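Local coordinates for serine-rich secreted cell wall anchored (LPXTG-motif ) protein (Lactobacillus reuteri ATCC 53608, PDB 5NXK) that probably acts as a cell-wall-anchored adhesin with a beta-solenoid fold, helping the gut bacterium attach to its host, at residues 28-33 against 52-57; 132-137 against 182-187; 235-240 against 267-272; 219-224 against 245-250. All coordinates share one frame; numbering follows the deposited sequence.

Contact 1. Residues 28-33 against 52-57; sequences ITLNNA and INALNS
Ile28 pairs with Ile52 where two neighbouring coils of a right-handed parallel beta-helix run side by side, their strand axes 4.6 Å apart and 12° from parallel. Ile28 O accepts Asn53 N nearly head-on at 2.8 Å and also meets Ile52 CA in a CA-H...O contact. Thr29 faces the other side of the sheet: its CG2, anti to the backbone N (chi1 -61° for OG1), lies 3.6 Å from Leu55 CD1, while its OG1 and Asn53 ND2 share a bridging water. The amide oxygen of Asn53 is held elsewhere, by Tyr138. Leu30 N donates to Asn53 O at 2.8 Å and Leu30 O accepts Leu55 N at 2.9 Å, completing the parallel pattern, and on the interior side Leu30 CD1 rests 3.7 Å from Ile52 CG2. Beyond Leu30 the direct backbone pairing stops. At the turn Asn31 O sits 3.3 Å from Asn56 CB, and Asn56 ND2 lies near Asn32 CA and Ala33 N and is hydrogen-bonded to Asp58. Glu7, from helix 7-14, accepts the backbone N-H groups of Asn31 and Asn32. That helix packs Leu10 against Ile28 and Leu30 at the end of the solenoid, whereas strand 79-83 extends the sheet beyond strand 51-54.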
loop_
_atom_site.group_PDB
_atom_site.type_symbol
_atom_site.label_atom_id
_atom_site.label_comp_id
_atom_site.label_asym_id
_atom_site.label_seq_id
_atom_site.Cartn_x
_atom_site.Cartn_y
_atom_site.Cartn_z
ATOM N N ILE A 28 3.343 -5.140 21.371
ATOM C CA ILE A 28 2.097 -4.547 21.811
ATOM C C ILE A 28 0.909 -5.174 21.102
ATOM O O ILE A 28 0.902 -5.306 19.871
ATOM C CB ILE A 28 2.099 -3.030 21.563
ATOM C CG1 ILE A 28 3.245 -2.388 22.361
ATOM C CG2 ILE A 28 0.751 -2.432 21.934
ATOM C CD1 ILE A 28 3.233 -0.892 22.382
ATOM N N THR A 29 -0.102 -5.549 21.880
ATOM C CA THR A 29 -1.354 -6.020 21.304
ATOM C C THR A 29 -2.452 -4.982 21.496
ATOM O O THR A 29 -2.732 -4.559 22.621
ATOM C CB THR A 29 -1.804 -7.347 21.927
ATOM O OG1 THR A 29 -0.813 -8.348 21.684
ATOM C CG2 THR A 29 -3.127 -7.792 21.318
ATOM N N LEU A 30 -3.084 -4.592 20.394
ATOM C CA LEU A 30 -4.152 -3.602 20.423
ATOM C C LEU A 30 -5.526 -4.260 20.319
ATOM O O LEU A 30 -5.858 -4.870 19.296
ATOM C CB LEU A 30 -3.982 -2.587 19.282
ATOM C CG LEU A 30 -2.620 -1.905 19.133
ATOM C CD1 LEU A 30 -2.604 -0.999 17.906
ATOM C CD2 LEU A 30 -2.277 -1.121 20.386
ATOM N N ASN A 31 -6.324 -4.130 21.375
ATOM C CA ASN A 31 -7.699 -4.620 21.359
ATOM C C ASN A 31 -8.646 -3.578 20.770
ATOM O O ASN A 31 -9.776 -3.884 20.372
ATOM C CB ASN A 31 -8.141 -5.003 22.769
ATOM C CG ASN A 31 -7.289 -6.115 23.360
ATOM O OD1 ASN A 31 -6.575 -5.909 24.340
ATOM N ND2 ASN A 31 -7.340 -7.292 22.746
ATOM N N ASN A 32 -8.163 -2.346 20.690
ATOM C CA ASN A 32 -8.948 -1.265 20.120
ATOM C C ASN A 32 -8.158 -0.533 19.039
ATOM O O ASN A 32 -6.929 -0.568 19.041
ATOM C CB ASN A 32 -9.338 -0.290 21.227
ATOM C CG ASN A 32 -10.167 -0.947 22.302
ATOM O OD1 ASN A 32 -11.339 -1.252 22.100
ATOM N ND2 ASN A 32 -9.539 -1.220 23.444
ATOM N N ALA A 33 -8.858 0.122 18.119
ATOM C CA ALA A 33 -8.201 1.013 17.170
ATOM C C ALA A 33 -7.795 2.290 17.897
ATOM O O ALA A 33 -8.488 2.731 18.807
ATOM C CB ALA A 33 -9.115 1.337 15.986
ATOM N N ILE A 52 3.501 -4.968 16.651
ATOM C CA ILE A 52 2.233 -4.440 17.100
ATOM C C ILE A 52 1.139 -5.253 16.431
ATOM O O ILE A 52 1.110 -5.381 15.199
ATOM C CB ILE A 52 2.061 -2.948 16.743
ATOM C CG1 ILE A 52 3.254 -2.132 17.246
ATOM C CG2 ILE A 52 0.748 -2.418 17.312
ATOM C CD1 ILE A 52 3.244 -0.708 16.800
ATOM N N ASN A 53 0.237 -5.800 17.226
ATOM C CA ASN A 53 -0.807 -6.659 16.688
ATOM C C ASN A 53 -2.191 -6.024 16.881
ATOM O O ASN A 53 -2.729 -5.985 17.994
ATOM C CB ASN A 53 -0.722 -8.039 17.346
ATOM C CG ASN A 53 -1.789 -8.999 16.855
ATOM O OD1 ASN A 53 -2.396 -8.797 15.803
ATOM N ND2 ASN A 53 -2.015 -10.067 17.620
ATOM N N ALA A 54 -2.756 -5.518 15.789
ATOM C CA ALA A 54 -4.040 -4.828 15.826
ATOM C C ALA A 54 -5.168 -5.833 15.636
ATOM O O ALA A 54 -5.451 -6.273 14.515
ATOM C CB ALA A 54 -4.103 -3.744 14.758
ATOM N N LEU A 55 -5.793 -6.211 16.746
ATOM C CA LEU A 55 -6.760 -7.299 16.741
ATOM C C LEU A 55 -8.165 -6.845 16.388
ATOM O O LEU A 55 -9.014 -7.665 16.042
ATOM C CB LEU A 55 -6.777 -8.002 18.091
ATOM C CG LEU A 55 -5.583 -8.923 18.320
ATOM C CD1 LEU A 55 -5.710 -9.602 19.671
ATOM C CD2 LEU A 55 -5.469 -9.946 17.193
ATOM N N ASN A 56 -8.420 -5.548 16.505
ATOM C CA ASN A 56 -9.766 -5.037 16.314
ATOM C C ASN A 56 -10.130 -4.789 14.851
ATOM O O ASN A 56 -9.427 -4.073 14.134
ATOM C CB ASN A 56 -9.940 -3.744 17.114
ATOM C CG ASN A 56 -11.394 -3.429 17.406
ATOM O OD1 ASN A 56 -12.264 -4.297 17.312
ATOM N ND2 ASN A 56 -11.663 -2.180 17.769
ATOM N N SER A 57 -11.256 -5.367 14.433
ATOM C CA SER A 57 -11.806 -5.174 13.086
ATOM C C SER A 57 -12.039 -3.693 12.764
ATOM O O SER A 57 -12.149 -3.300 11.598
ATOM C CB SER A 57 -13.108 -5.972 12.924
ATOM O OG SER A 57 -14.154 -5.429 13.713
HETATM O O HOH W 1 -0.630 -10.602 20.188
HETATM O O HOH W 2 -6.849 -3.135 16.787
#

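Contact 2. Residues 132-137 against 182-187; sequences LNSVKS and SATDID
Ser134 OG has two partners: Thr184 OG1 donates to it at 3.0 Å across the contact, and it is also hydrogen-bonded to Gly110 O in an adjoining coil. With OG anti to the backbone N (chi1 180°), the hydroxyl reaches over to Thr184, and Ser134 OG also lies 3.4 Å from Ala183 CB. Thr184 OG1 has a further partner in Asn181 ND2, which ties the hydroxyl pair to the end of strand 176-181. The carbonyl O of Ser134 meets Ser182 N at 2.9 Å in a straight bond, 168° at the hydrogen, the one backbone-to-backbone hydrogen bond between the two segments. Ala183 points its methyl at segment 132-137, with CB 3.3 Å from Val135 C and also against Ser134 O. On the exposed side the bonding is weaker: Lys136, bent at its last torsion, brings NZ back to Ser182 O in a weak hydrogen bond of 3.3 Å, and a water joins Lys136 N to Ser182 OG. The segments leave adjacent strands of one parallel sheet, 129-134 and 176-181, at a corner of the beta-solenoid; strand 105-109 flanks the first on its other side, and the loop around Ala162 lies against Ser134 and Thr184.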
loop_
_atom_site.group_PDB
_atom_site.type_symbol
_atom_site.label_atom_id
_atom_site.label_comp_id
_atom_site.label_asym_id
_atom_site.label_seq_id
_atom_site.Cartn_x
_atom_site.Cartn_y
_atom_site.Cartn_z
ATOM N N LEU A 132 5.755 -7.298 2.844
ATOM C CA LEU A 132 4.338 -7.190 3.136
ATOM C C LEU A 132 3.639 -8.504 2.798
ATOM O O LEU A 132 3.820 -9.030 1.695
ATOM C CB LEU A 132 3.738 -6.031 2.337
ATOM C CG LEU A 132 4.495 -4.696 2.458
ATOM C CD1 LEU A 132 3.848 -3.665 1.567
ATOM C CD2 LEU A 132 4.499 -4.192 3.901
ATOM N N ASN A 133 2.846 -9.034 3.726
ATOM C CA ASN A 133 2.205 -10.322 3.501
ATOM C C ASN A 133 0.687 -10.232 3.598
ATOM O O ASN A 133 0.144 -9.935 4.654
ATOM C CB ASN A 133 2.736 -11.355 4.500
ATOM C CG ASN A 133 4.240 -11.545 4.391
ATOM O OD1 ASN A 133 4.731 -12.283 3.530
ATOM N ND2 ASN A 133 4.984 -10.841 5.241
ATOM N N SER A 134 0.005 -10.440 2.484
ATOM C CA SER A 134 -1.448 -10.513 2.504
ATOM C C SER A 134 -1.845 -11.975 2.718
ATOM O O SER A 134 -1.663 -12.810 1.841
ATOM C CB SER A 134 -2.048 -9.950 1.217
ATOM O OG SER A 134 -3.462 -10.026 1.240
ATOM N N VAL A 135 -2.384 -12.262 3.899
ATOM C CA VAL A 135 -2.674 -13.622 4.347
ATOM C C VAL A 135 -4.104 -13.743 4.875
ATOM O O VAL A 135 -4.722 -12.746 5.258
ATOM C CB VAL A 135 -1.709 -14.061 5.461
ATOM C CG1 VAL A 135 -0.289 -14.120 4.938
ATOM C CG2 VAL A 135 -1.809 -13.114 6.645
ATOM N N LYS A 136 -4.626 -14.967 4.893
ATOM C CA LYS A 136 -5.994 -15.210 5.345
ATOM C C LYS A 136 -6.039 -15.331 6.858
ATOM O O LYS A 136 -7.082 -15.160 7.492
ATOM C CB LYS A 136 -6.559 -16.481 4.705
ATOM C CG LYS A 136 -6.865 -16.351 3.230
ATOM C CD LYS A 136 -7.612 -17.571 2.724
ATOM C CE LYS A 136 -8.218 -17.311 1.356
ATOM N NZ LYS A 136 -7.185 -17.401 0.291
ATOM N N SER A 137 -4.881 -15.613 7.432
ATOM C CA SER A 137 -4.747 -15.661 8.869
ATOM C C SER A 137 -3.282 -15.578 9.250
ATOM O O SER A 137 -2.405 -15.749 8.412
ATOM C CB SER A 137 -5.380 -16.946 9.425
ATOM O OG SER A 137 -4.653 -18.089 9.016
ATOM N N SER A 182 -1.359 -14.300 -0.581
ATOM C CA SER A 182 -2.093 -15.553 -0.616
ATOM C C SER A 182 -3.515 -15.336 -0.104
ATOM O O SER A 182 -4.141 -16.258 0.403
ATOM C CB SER A 182 -1.368 -16.622 0.212
ATOM O OG SER A 182 -1.166 -16.172 1.543
ATOM N N ALA A 183 -4.022 -14.111 -0.237
ATOM C CA ALA A 183 -5.280 -13.758 0.412
ATOM C C ALA A 183 -6.201 -12.875 -0.421
ATOM O O ALA A 183 -7.426 -12.964 -0.298
ATOM C CB ALA A 183 -4.988 -13.056 1.727
ATOM N N THR A 184 -5.627 -12.013 -1.255
ATOM C CA THR A 184 -6.448 -11.024 -1.951
ATOM C C THR A 184 -6.228 -11.013 -3.464
ATOM O O THR A 184 -5.225 -11.537 -3.960
ATOM C CB THR A 184 -6.199 -9.617 -1.363
ATOM O OG1 THR A 184 -4.796 -9.334 -1.371
ATOM C CG2 THR A 184 -6.704 -9.553 0.100
ATOM N N ASP A 185 -7.172 -10.417 -4.194
ATOM C CA ASP A 185 -7.148 -10.448 -5.653
ATOM C C ASP A 185 -6.126 -9.499 -6.249
ATOM O O ASP A 185 -5.678 -9.684 -7.387
ATOM C CB ASP A 185 -8.522 -10.104 -6.228
ATOM C CG ASP A 185 -9.616 -11.059 -5.762
ATOM O OD1 ASP A 185 -9.352 -12.278 -5.674
ATOM O OD2 ASP A 185 -10.747 -10.587 -5.515
ATOM N N ILE A 186 -5.800 -8.444 -5.510
ATOM C CA ILE A 186 -4.962 -7.376 -6.055
ATOM C C ILE A 186 -3.844 -7.058 -5.052
ATOM O O ILE A 186 -4.108 -6.993 -3.862
ATOM C CB ILE A 186 -5.806 -6.103 -6.365
ATOM C CG1 ILE A 186 -6.961 -6.448 -7.315
ATOM C CG2 ILE A 186 -4.931 -4.995 -6.957
ATOM C CD1 ILE A 186 -7.931 -5.290 -7.537
ATOM N N ASP A 187 -2.603 -6.897 -5.520
ATOM C CA ASP A 187 -1.500 -6.559 -4.614
ATOM C C ASP A 187 -1.517 -5.070 -4.242
ATOM O O ASP A 187 -1.379 -4.716 -3.072
ATOM C CB ASP A 187 -0.138 -6.915 -5.222
ATOM C CG ASP A 187 0.038 -8.420 -5.484
ATOM O OD1 ASP A 187 -0.676 -9.248 -4.874
ATOM O OD2 ASP A 187 0.915 -8.772 -6.308
HETATM O O HOH W 3 1.075 -14.802 1.555
HETATM O O HOH W 4 -2.829 -17.008 3.549
#

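Contact 3. Residues 235-240 against 267-272; sequences VNENAA and LAKGSN
The first torsions of Glu237 and Lys269, with a bend at the end of the lysine, bring the two together. Glu237 carries CG anti to its carbonyl carbon (chi1 -64°) and stretches outward, while Lys269 holds CG between its backbone N and carbonyl carbon (chi1 68°) and bends at its last torsion. The two side chains therefore run alongside each other in one direction, with Glu237 OE2 3.2 Å from Lys269 CE and the salt bridge to NZ a long one. Both spring from matching type II beta turns, Asn236 to Ala239 and Ala268 to Ser271, an example of how successive solenoid coils repeat one corner. Gly270 occupies the third turn position, with a positive phi that type II turns favour for glycine; Asn238 holds the equivalent place, and a water links its OD1 to Gly270 O. Backbone bonds fasten both ends of the stacked turns: Ala268 N to Val235 O at 2.8 Å, and Asn272 N to Ala239 O at 2.9 Å. Within the second turn, Ala268 O receives both Ser271 N and Ser271 OG, the latter bond very short in the model at 2.5 Å. Inside, Val235 CG2 meets Leu267 CD2 at 3.7 Å, and Val235 CG1 lies equally near Ser271 CB. The turns connect strand 230-235 to 240-244 and strand 261-267 to 272-277; Val273 of the last strand packs against Val235 and Leu267.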
loop_
_atom_site.group_PDB
_atom_site.type_symbol
_atom_site.label_atom_id
_atom_site.label_comp_id
_atom_site.label_asym_id
_atom_site.label_seq_id
_atom_site.Cartn_x
_atom_site.Cartn_y
_atom_site.Cartn_z
ATOM N N VAL A 235 9.508 3.083 -13.153
ATOM C CA VAL A 235 10.625 2.273 -12.704
ATOM C C VAL A 235 11.918 3.016 -13.052
ATOM O O VAL A 235 12.244 3.191 -14.221
ATOM C CB VAL A 235 10.594 0.894 -13.357
ATOM C CG1 VAL A 235 11.832 0.084 -12.959
ATOM C CG2 VAL A 235 9.295 0.184 -12.981
ATOM N N ASN A 236 12.640 3.469 -12.034
ATOM C CA ASN A 236 13.798 4.330 -12.245
ATOM C C ASN A 236 15.084 3.569 -12.596
ATOM O O ASN A 236 15.090 2.333 -12.662
ATOM C CB ASN A 236 14.010 5.225 -11.004
ATOM C CG ASN A 236 12.987 6.347 -10.924
ATOM O OD1 ASN A 236 13.160 7.372 -11.569
ATOM N ND2 ASN A 236 11.928 6.164 -10.140
ATOM N N GLU A 237 16.160 4.312 -12.845
ATOM C CA GLU A 237 17.416 3.708 -13.292
ATOM C C GLU A 237 17.906 2.599 -12.384
ATOM O O GLU A 237 17.873 2.726 -11.158
ATOM C CB GLU A 237 18.536 4.739 -13.433
ATOM C CG GLU A 237 18.287 5.795 -14.481
ATOM C CD GLU A 237 19.511 6.658 -14.720
ATOM O OE1 GLU A 237 20.472 6.563 -13.921
ATOM O OE2 GLU A 237 19.499 7.443 -15.695
ATOM N N ASN A 238 18.324 1.503 -13.013
ATOM C CA ASN A 238 18.899 0.341 -12.337
ATOM C C ASN A 238 17.977 -0.355 -11.348
ATOM O O ASN A 238 18.414 -1.220 -10.599
ATOM C CB ASN A 238 20.205 0.732 -11.640
ATOM C CG ASN A 238 21.193 1.396 -12.596
ATOM O OD1 ASN A 238 21.352 0.964 -13.736
ATOM N ND2 ASN A 238 21.845 2.455 -12.139
ATOM N N ALA A 239 16.696 -0.013 -11.356
ATOM C CA ALA A 239 15.760 -0.747 -10.513
ATOM C C ALA A 239 15.522 -2.153 -11.077
ATOM O O ALA A 239 15.685 -2.388 -12.276
ATOM C CB ALA A 239 14.451 0.008 -10.368
ATOM N N ALA A 240 15.188 -3.085 -10.187
ATOM C CA ALA A 240 14.858 -4.462 -10.531
ATOM C C ALA A 240 13.420 -4.750 -10.121
ATOM O O ALA A 240 13.054 -4.612 -8.955
ATOM C CB ALA A 240 15.817 -5.438 -9.843
ATOM N N LEU A 267 9.953 2.912 -18.002
ATOM C CA LEU A 267 10.934 1.936 -17.542
ATOM C C LEU A 267 12.310 2.481 -17.911
ATOM O O LEU A 267 12.691 2.470 -19.078
ATOM C CB LEU A 267 10.698 0.566 -18.182
ATOM C CG LEU A 267 9.281 -0.029 -18.052
ATOM C CD1 LEU A 267 9.202 -1.465 -18.556
ATOM C CD2 LEU A 267 8.791 0.038 -16.617
ATOM N N ALA A 268 13.059 2.944 -16.922
ATOM C CA ALA A 268 14.254 3.739 -17.194
ATOM C C ALA A 268 15.446 2.905 -17.642
ATOM O O ALA A 268 15.501 1.700 -17.402
ATOM C CB ALA A 268 14.636 4.554 -15.940
ATOM N N LYS A 269 16.409 3.557 -18.290
ATOM C CA LYS A 269 17.648 2.878 -18.686
ATOM C C LYS A 269 18.298 2.214 -17.463
ATOM O O LYS A 269 18.273 2.763 -16.348
ATOM C CB LYS A 269 18.612 3.834 -19.401
ATOM C CG LYS A 269 19.211 4.923 -18.545
ATOM C CD LYS A 269 20.417 5.570 -19.242
ATOM C CE LYS A 269 20.822 6.876 -18.555
ATOM N NZ LYS A 269 20.198 8.053 -19.230
ATOM N N GLY A 270 18.838 1.015 -17.674
ATOM C CA GLY A 270 19.462 0.247 -16.618
ATOM C C GLY A 270 18.490 -0.599 -15.814
ATOM O O GLY A 270 18.906 -1.514 -15.114
ATOM N N SER A 271 17.196 -0.290 -15.876
ATOM C CA SER A 271 16.220 -1.108 -15.147
ATOM C C SER A 271 16.062 -2.495 -15.769
ATOM O O SER A 271 16.308 -2.700 -16.961
ATOM C CB SER A 271 14.854 -0.410 -15.073
ATOM O OG SER A 271 14.256 -0.264 -16.362
ATOM N N ASN A 272 15.637 -3.443 -14.943
ATOM C CA ASN A 272 15.408 -4.810 -15.371
ATOM C C ASN A 272 14.041 -5.235 -14.859
ATOM O O ASN A 272 13.818 -5.341 -13.647
ATOM C CB ASN A 272 16.510 -5.747 -14.867
ATOM C CG ASN A 272 17.825 -5.556 -15.612
ATOM O OD1 ASN A 272 18.683 -4.766 -15.199
ATOM N ND2 ASN A 272 17.982 -6.270 -16.719
HETATM O O HOH W 5 21.624 -1.965 -14.563
#

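Contact 4. Residues 219-224 against 245-250; sequences TEYNIK and AKVDNV
Asn222 and Asn249 supply the side-chain hydrogen bond: Asn249 ND2 gives its N-H to Asn222 OD1 at 2.9 Å, 177° at the hydrogen, the amide planes 5° apart. Both asparagines carry CG anti to the carbonyl carbon (chi1 near -60°), which sets the amides side by side, the N-H of one pointing along the C=O of the other, the in-plane pairing known from successive coils of parallel beta-helices. Among the backbone bonds, Lys246 N meets Thr219 O at 2.7 Å, Ile223 N meets Asn249 O at 2.8 Å, and Asn222 N reaches Asp248 O in a longer bond. Glu220 O accepts two donors, Val247 N and Asp248 N, where segment 245-250 carries one more residue, Val247, between the partners of Glu220 and Tyr221. The apolar contacts are Val247 CB at the edge of the Tyr221 ring, 4.0 Å from CE1, and Ile223 CB 4.2 Å from Val250 CG2. Ala245 CB lies against the Asn222 amide oxygen. The Asp248 carboxylate, paired with Arg251, is nearly parallel to the Tyr221 ring. Asn222 ND2 bonds to Asp187 and Ser244 O, and Asn249 to Asn282 and Glu276 O, so the buried amides have their hydrogen-bonding needs largely met, and the Asp187 carboxylate probably polarises the Asn222 amide.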
loop_
_atom_site.group_PDB
_atom_site.type_symbol
_atom_site.label_atom_id
_atom_site.label_comp_id
_atom_site.label_asym_id
_atom_site.label_seq_id
_atom_site.Cartn_x
_atom_site.Cartn_y
_atom_site.Cartn_z
ATOM N N THR A 219 -2.773 -13.925 -7.069
ATOM C CA THR A 219 -3.214 -12.573 -7.393
ATOM C C THR A 219 -3.738 -12.456 -8.822
ATOM O O THR A 219 -3.165 -13.029 -9.742
ATOM C CB THR A 219 -2.053 -11.608 -7.165
ATOM O OG1 THR A 219 -1.732 -11.594 -5.768
ATOM C CG2 THR A 219 -2.393 -10.207 -7.614
ATOM N N GLU A 220 -4.837 -11.728 -9.010
ATOM C CA GLU A 220 -5.331 -11.471 -10.364
ATOM C C GLU A 220 -4.598 -10.303 -11.028
ATOM O O GLU A 220 -4.161 -10.426 -12.163
ATOM C CB GLU A 220 -6.837 -11.211 -10.346
ATOM C CG GLU A 220 -7.637 -12.407 -9.856
ATOM C CD GLU A 220 -9.132 -12.207 -9.987
ATOM O OE1 GLU A 220 -9.726 -12.779 -10.925
ATOM O OE2 GLU A 220 -9.714 -11.474 -9.162
ATOM N N TYR A 221 -4.463 -9.176 -10.327
ATOM C CA TYR A 221 -3.688 -8.040 -10.845
ATOM C C TYR A 221 -2.656 -7.616 -9.812
ATOM O O TYR A 221 -3.000 -7.435 -8.650
ATOM C CB TYR A 221 -4.555 -6.817 -11.150
ATOM C CG TYR A 221 -5.957 -7.064 -11.613
ATOM C CD1 TYR A 221 -6.230 -7.906 -12.676
ATOM C CD2 TYR A 221 -7.023 -6.427 -10.986
ATOM C CE1 TYR A 221 -7.526 -8.119 -13.099
ATOM C CE2 TYR A 221 -8.318 -6.633 -11.399
ATOM C CZ TYR A 221 -8.569 -7.483 -12.453
ATOM O OH TYR A 221 -9.867 -7.686 -12.870
ATOM N N ASN A 222 -1.398 -7.443 -10.214
ATOM C CA ASN A 222 -0.405 -6.938 -9.265
ATOM C C ASN A 222 -0.697 -5.476 -8.894
ATOM O O ASN A 222 -0.718 -5.106 -7.723
ATOM C CB ASN A 222 1.010 -7.050 -9.832
ATOM C CG ASN A 222 1.432 -8.491 -10.077
ATOM O OD1 ASN A 222 1.691 -8.872 -11.208
ATOM N ND2 ASN A 222 1.495 -9.293 -9.012
ATOM N N ILE A 223 -0.895 -4.649 -9.910
ATOM C CA ILE A 223 -1.121 -3.226 -9.707
ATOM C C ILE A 223 -2.350 -2.783 -10.488
ATOM O O ILE A 223 -2.439 -2.974 -11.694
ATOM C CB ILE A 223 0.090 -2.377 -10.141
ATOM C CG1 ILE A 223 1.358 -2.796 -9.385
ATOM C CG2 ILE A 223 -0.184 -0.885 -9.914
ATOM C CD1 ILE A 223 2.622 -2.060 -9.883
ATOM N N LYS A 224 -3.318 -2.223 -9.781
ATOM C CA LYS A 224 -4.482 -1.682 -10.439
ATOM C C LYS A 224 -4.516 -0.183 -10.189
ATOM O O LYS A 224 -4.539 0.269 -9.041
ATOM C CB LYS A 224 -5.774 -2.357 -9.954
ATOM C CG LYS A 224 -6.953 -1.962 -10.815
ATOM C CD LYS A 224 -8.288 -2.545 -10.381
ATOM C CE LYS A 224 -9.340 -2.172 -11.424
ATOM N NZ LYS A 224 -10.156 -3.323 -11.847
ATOM N N ALA A 245 1.184 -12.497 -11.909
ATOM C CA ALA A 245 -0.213 -12.515 -11.484
ATOM C C ALA A 245 -0.989 -13.373 -12.467
ATOM O O ALA A 245 -0.478 -13.673 -13.538
ATOM C CB ALA A 245 -0.787 -11.107 -11.424
ATOM N N LYS A 246 -2.211 -13.775 -12.120
ATOM C CA LYS A 246 -2.981 -14.621 -13.033
ATOM C C LYS A 246 -3.409 -13.855 -14.281
ATOM O O LYS A 246 -3.318 -14.380 -15.390
ATOM C CB LYS A 246 -4.215 -15.212 -12.336
ATOM C CG LYS A 246 -3.907 -16.107 -11.144
ATOM C CD LYS A 246 -5.206 -16.554 -10.468
ATOM C CE LYS A 246 -4.944 -17.423 -9.258
ATOM N NZ LYS A 246 -6.200 -17.707 -8.501
ATOM N N VAL A 247 -3.884 -12.623 -14.106
ATOM C CA VAL A 247 -4.503 -11.909 -15.224
ATOM C C VAL A 247 -3.614 -10.812 -15.811
ATOM O O VAL A 247 -3.121 -10.962 -16.921
ATOM C CB VAL A 247 -5.848 -11.292 -14.815
ATOM C CG1 VAL A 247 -6.564 -10.764 -16.046
ATOM C CG2 VAL A 247 -6.726 -12.346 -14.114
ATOM N N ASP A 248 -3.403 -9.721 -15.077
ATOM C CA ASP A 248 -2.576 -8.609 -15.576
ATOM C C ASP A 248 -1.532 -8.216 -14.537
ATOM O O ASP A 248 -1.767 -8.364 -13.348
ATOM C CB ASP A 248 -3.415 -7.362 -15.916
ATOM C CG ASP A 248 -4.630 -7.661 -16.797
ATOM O OD1 ASP A 248 -4.509 -8.378 -17.814
ATOM O OD2 ASP A 248 -5.709 -7.113 -16.491
ATOM N N ASN A 249 -0.381 -7.706 -14.965
ATOM C CA ASN A 249 0.564 -7.167 -13.974
ATOM C C ASN A 249 0.200 -5.730 -13.601
ATOM O O ASN A 249 0.164 -5.385 -12.420
ATOM C CB ASN A 249 1.999 -7.229 -14.479
ATOM C CG ASN A 249 2.414 -8.623 -14.865
ATOM O OD1 ASN A 249 2.729 -8.888 -16.027
ATOM N ND2 ASN A 249 2.399 -9.533 -13.899
ATOM N N VAL A 250 -0.079 -4.900 -14.608
ATOM C CA VAL A 250 -0.584 -3.545 -14.361
ATOM C C VAL A 250 -1.861 -3.345 -15.148
ATOM O O VAL A 250 -1.911 -3.587 -16.360
ATOM C CB VAL A 250 0.419 -2.431 -14.744
ATOM C CG1 VAL A 250 -0.172 -1.043 -14.400
ATOM C CG2 VAL A 250 1.753 -2.644 -14.040
#

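In the fold
Each contact joins one turn of the solenoid to a neighbouring turn, and together they sample its length. Contact 1 lies near the N-terminal end and contact 3 toward the other, their centres about 39 Å apart on opposite sides of the chain's centre. Contacts 1 and 2 reach the same ten-strand parallel sheet, 19 Å apart between centres. Contacts 2 and 4, about 13 Å apart between centres, touch beside the neighbouring strands 186-191 and 221-226, Asp187 probably hydrogen-bonding to Thr219. Contacts 1, 2 and 4 follow in series, whereas the segments of contacts 3 and 4 alternate along the chain. Repeated coil-to-coil contact thus builds the elongated scaffold of this probable adhesin.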